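Local coordinates for protein putative epimerase (Burkholderia cenocepacia, PDB 4LW8) that probably acts as an NAD(P)-dependent sugar-nucleotide epimerase or dehydratase of the short-chain type, in a pathway leading to the lipopolysaccharide O-antigen, at residues M263-I267 / L312-V316. Numbering follows the deposited sequence.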
ATOM      1  N   MET A 263     -17.928  -6.822 -33.286  1.00 40.17           N
ATOM      2  CA  MET A 263     -18.235  -8.220 -32.960  1.00 39.96           C
ATOM      3  C   MET A 263     -19.691  -8.403 -32.555  1.00 41.43           C
ATOM      4  O   MET A 263     -20.346  -9.381 -32.936  1.00 38.21           O
ATOM      5  CB  MET A 263     -17.336  -8.728 -31.829  1.00 36.17           C
ATOM      6  CG  MET A 263     -15.897  -9.017 -32.226  1.00 36.01           C
ATOM      7  SD  MET A 263     -14.883  -9.482 -30.794  1.00 48.87           S
ATOM      8  CE  MET A 263     -13.284  -9.578 -31.577  1.00 72.18           C
ATOM      9  N   LEU A 264     -20.179  -7.469 -31.749  1.00 37.34           N
ATOM     10  CA  LEU A 264     -21.534  -7.555 -31.242  1.00 38.23           C
ATOM     11  C   LEU A 264     -22.530  -7.232 -32.339  1.00 41.68           C
ATOM     12  O   LEU A 264     -23.608  -7.828 -32.392  1.00 38.15           O
ATOM     13  CB  LEU A 264     -21.714  -6.625 -30.042  1.00 33.80           C
ATOM     14  CG  LEU A 264     -21.033  -7.105 -28.751  1.00 28.79           C
ATOM     15  CD1 LEU A 264     -20.926  -5.966 -27.747  1.00 27.42           C
ATOM     16  CD2 LEU A 264     -21.803  -8.281 -28.142  1.00 29.00           C
ATOM     17  N   SER A 265     -22.160  -6.307 -33.225  1.00 34.81           N
ATOM     18  CA  SER A 265     -22.991  -5.993 -34.383  1.00 39.32           C
ATOM     19  C   SER A 265     -23.192  -7.235 -35.245  1.00 46.86           C
ATOM     20  O   SER A 265     -24.297  -7.494 -35.719  1.00 48.49           O
ATOM     21  CB  SER A 265     -22.375  -4.865 -35.220  1.00 38.59           C
ATOM     22  OG  SER A 265     -22.379  -3.631 -34.503  1.00 44.84           O
ATOM     23  N   ARG A 266     -22.119  -8.001 -35.441  1.00 46.88           N
ATOM     24  CA  ARG A 266     -22.192  -9.228 -36.237  1.00 50.95           C
ATOM     25  C   ARG A 266     -23.073 -10.263 -35.538  1.00 47.84           C
ATOM     26  O   ARG A 266     -23.867 -10.951 -36.183  1.00 49.30           O
ATOM     27  CB  ARG A 266     -20.793  -9.803 -36.484  1.00 49.25           C
ATOM     28  N   ILE A 267     -22.956 -10.331 -34.213  1.00 42.10           N
ATOM     29  CA  ILE A 267     -23.732 -11.274 -33.411  1.00 45.61           C
ATOM     30  C   ILE A 267     -25.223 -10.906 -33.373  1.00 52.62           C
ATOM     31  O   ILE A 267     -26.093 -11.766 -33.543  1.00 53.81           O
ATOM     32  CB  ILE A 267     -23.195 -11.347 -31.971  1.00 40.94           C
ATOM     33  CG1 ILE A 267     -21.813 -12.006 -31.948  1.00 40.54           C
ATOM     34  CG2 ILE A 267     -24.149 -12.122 -31.074  1.00 36.96           C
ATOM     35  CD1 ILE A 267     -21.040 -11.789 -30.642  1.00 33.90           C
ATOM     36  N   LEU A 312     -18.402 -13.210 -26.045  1.00 34.42           N
ATOM     37  CA  LEU A 312     -19.478 -12.243 -26.189  1.00 32.80           C
ATOM     38  C   LEU A 312     -20.773 -12.923 -26.644  1.00 35.17           C
ATOM     39  O   LEU A 312     -21.856 -12.552 -26.199  1.00 37.70           O
ATOM     40  CB  LEU A 312     -19.073 -11.134 -27.163  1.00 36.25           C
ATOM     41  CG  LEU A 312     -17.982 -10.165 -26.678  1.00 34.01           C
ATOM     42  CD1 LEU A 312     -17.453  -9.300 -27.821  1.00 30.94           C
ATOM     43  CD2 LEU A 312     -18.508  -9.292 -25.549  1.00 28.53           C
ATOM     44  N   ARG A 313     -20.665 -13.919 -27.517  1.00 35.92           N
ATOM     45  CA  ARG A 313     -21.856 -14.622 -27.999  1.00 36.62           C
ATOM     46  C   ARG A 313     -22.479 -15.397 -26.846  1.00 43.29           C
ATOM     47  O   ARG A 313     -23.700 -15.430 -26.682  1.00 38.16           O
ATOM     48  CB  ARG A 313     -21.520 -15.570 -29.153  1.00 41.37           C
ATOM     49  CG  ARG A 313     -22.764 -16.148 -29.828  1.00 54.04           C
ATOM     50  CD  ARG A 313     -22.430 -17.039 -31.014  1.00 58.00           C
ATOM     51  NE  ARG A 313     -21.892 -16.294 -32.153  1.00 62.85           N
ATOM     52  CZ  ARG A 313     -22.633 -15.640 -33.048  1.00 59.93           C
ATOM     53  NH1 ARG A 313     -23.955 -15.622 -32.936  1.00 59.66           N
ATOM     54  NH2 ARG A 313     -22.049 -15.002 -34.055  1.00 52.30           N
ATOM     55  N   TRP A 314     -21.612 -16.015 -26.054  1.00 43.39           N
ATOM     56  CA  TRP A 314     -21.995 -16.719 -24.844  1.00 38.85           C
ATOM     57  C   TRP A 314     -22.843 -15.813 -23.950  1.00 38.12           C
ATOM     58  O   TRP A 314     -23.921 -16.205 -23.502  1.00 36.44           O
ATOM     59  CB  TRP A 314     -20.733 -17.189 -24.125  1.00 38.39           C
ATOM     60  CG  TRP A 314     -20.915 -17.817 -22.773  1.00 38.41           C
ATOM     61  CD1 TRP A 314     -21.799 -18.803 -22.428  1.00 45.45           C
ATOM     62  CD2 TRP A 314     -20.131 -17.556 -21.604  1.00 35.09           C
ATOM     63  NE1 TRP A 314     -21.633 -19.145 -21.105  1.00 35.02           N
ATOM     64  CE2 TRP A 314     -20.612 -18.400 -20.579  1.00 33.39           C
ATOM     65  CE3 TRP A 314     -19.075 -16.683 -21.321  1.00 32.40           C
ATOM     66  CZ2 TRP A 314     -20.078 -18.389 -19.290  1.00 36.57           C
ATOM     67  CZ3 TRP A 314     -18.539 -16.680 -20.040  1.00 34.92           C
ATOM     68  CH2 TRP A 314     -19.043 -17.520 -19.042  1.00 27.58           C
ATOM     69  N   MET A 315     -22.368 -14.586 -23.735  1.00 33.13           N
ATOM     70  CA  MET A 315     -23.058 -13.611 -22.881  1.00 36.18           C
ATOM     71  C   MET A 315     -24.376 -13.109 -23.503  1.00 39.37           C
ATOM     72  O   MET A 315     -25.386 -12.973 -22.806  1.00 36.84           O
ATOM     73  CB  MET A 315     -22.121 -12.429 -22.576  1.00 26.84           C
ATOM     74  CG  MET A 315     -20.866 -12.839 -21.772  1.00 26.79           C
ATOM     75  SD  MET A 315     -19.569 -11.578 -21.724  1.00 30.59           S
ATOM     76  CE  MET A 315     -20.385 -10.240 -20.855  1.00 27.33           C
ATOM     77  N   VAL A 316     -24.359 -12.803 -24.799  1.00 39.49           N
ATOM     78  CA  VAL A 316     -25.573 -12.356 -25.480  1.00 35.60           C
ATOM     79  C   VAL A 316     -26.646 -13.445 -25.404  1.00 38.78           C
ATOM     80  O   VAL A 316     -27.790 -13.172 -25.052  1.00 41.68           O
ATOM     81  CB  VAL A 316     -25.320 -11.991 -26.958  1.00 38.21           C
ATOM     82  CG1 VAL A 316     -26.655 -11.840 -27.706  1.00 35.15           C
ATOM     83  CG2 VAL A 316     -24.503 -10.698 -27.063  1.00 34.48           C
TER
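L264 and I267 of helix 257-268 face L312, R313 and V316 of helix 308-321, the two short axes passing 10.5 Å apart at a crossing angle of -52°. The 340 Å² buried between 263-267 and 312-316 is centred on I267, the residue with the largest share. Its CD1 reaches the second helix, 4.0 Å from L312 CB and close to the backbone of R313, while CG2 meets V316 CG1 at 4.2 Å. L264 CD2 fits between L312 and V316, touching V316 CG2 at 3.8 Å and L312 CB at 4.1 Å. At one end M263 SD rests 3.9 Å from L312 CD1, the two side chains crossing nearly at right angles. R313 starts with CG anti to the backbone N (chi1 -171°) and bends at chi3 (-69°), which carries its guanidinium back over I267; I267 CG1 packs against one face, 3.7 Å from NH2 and displaced toward the rim. L202 and Y206 of helix 198-207 touch L264, and V203 touches L312, a three-helix cluster consistent with this family's smaller C-terminal domain beside the Rossmann domain. No hydrogen bond links the segments: buried L264, L312 and V316 form the apolar inner side, and exposed R313 lays its guanidinium over I267 at the solvent-facing border.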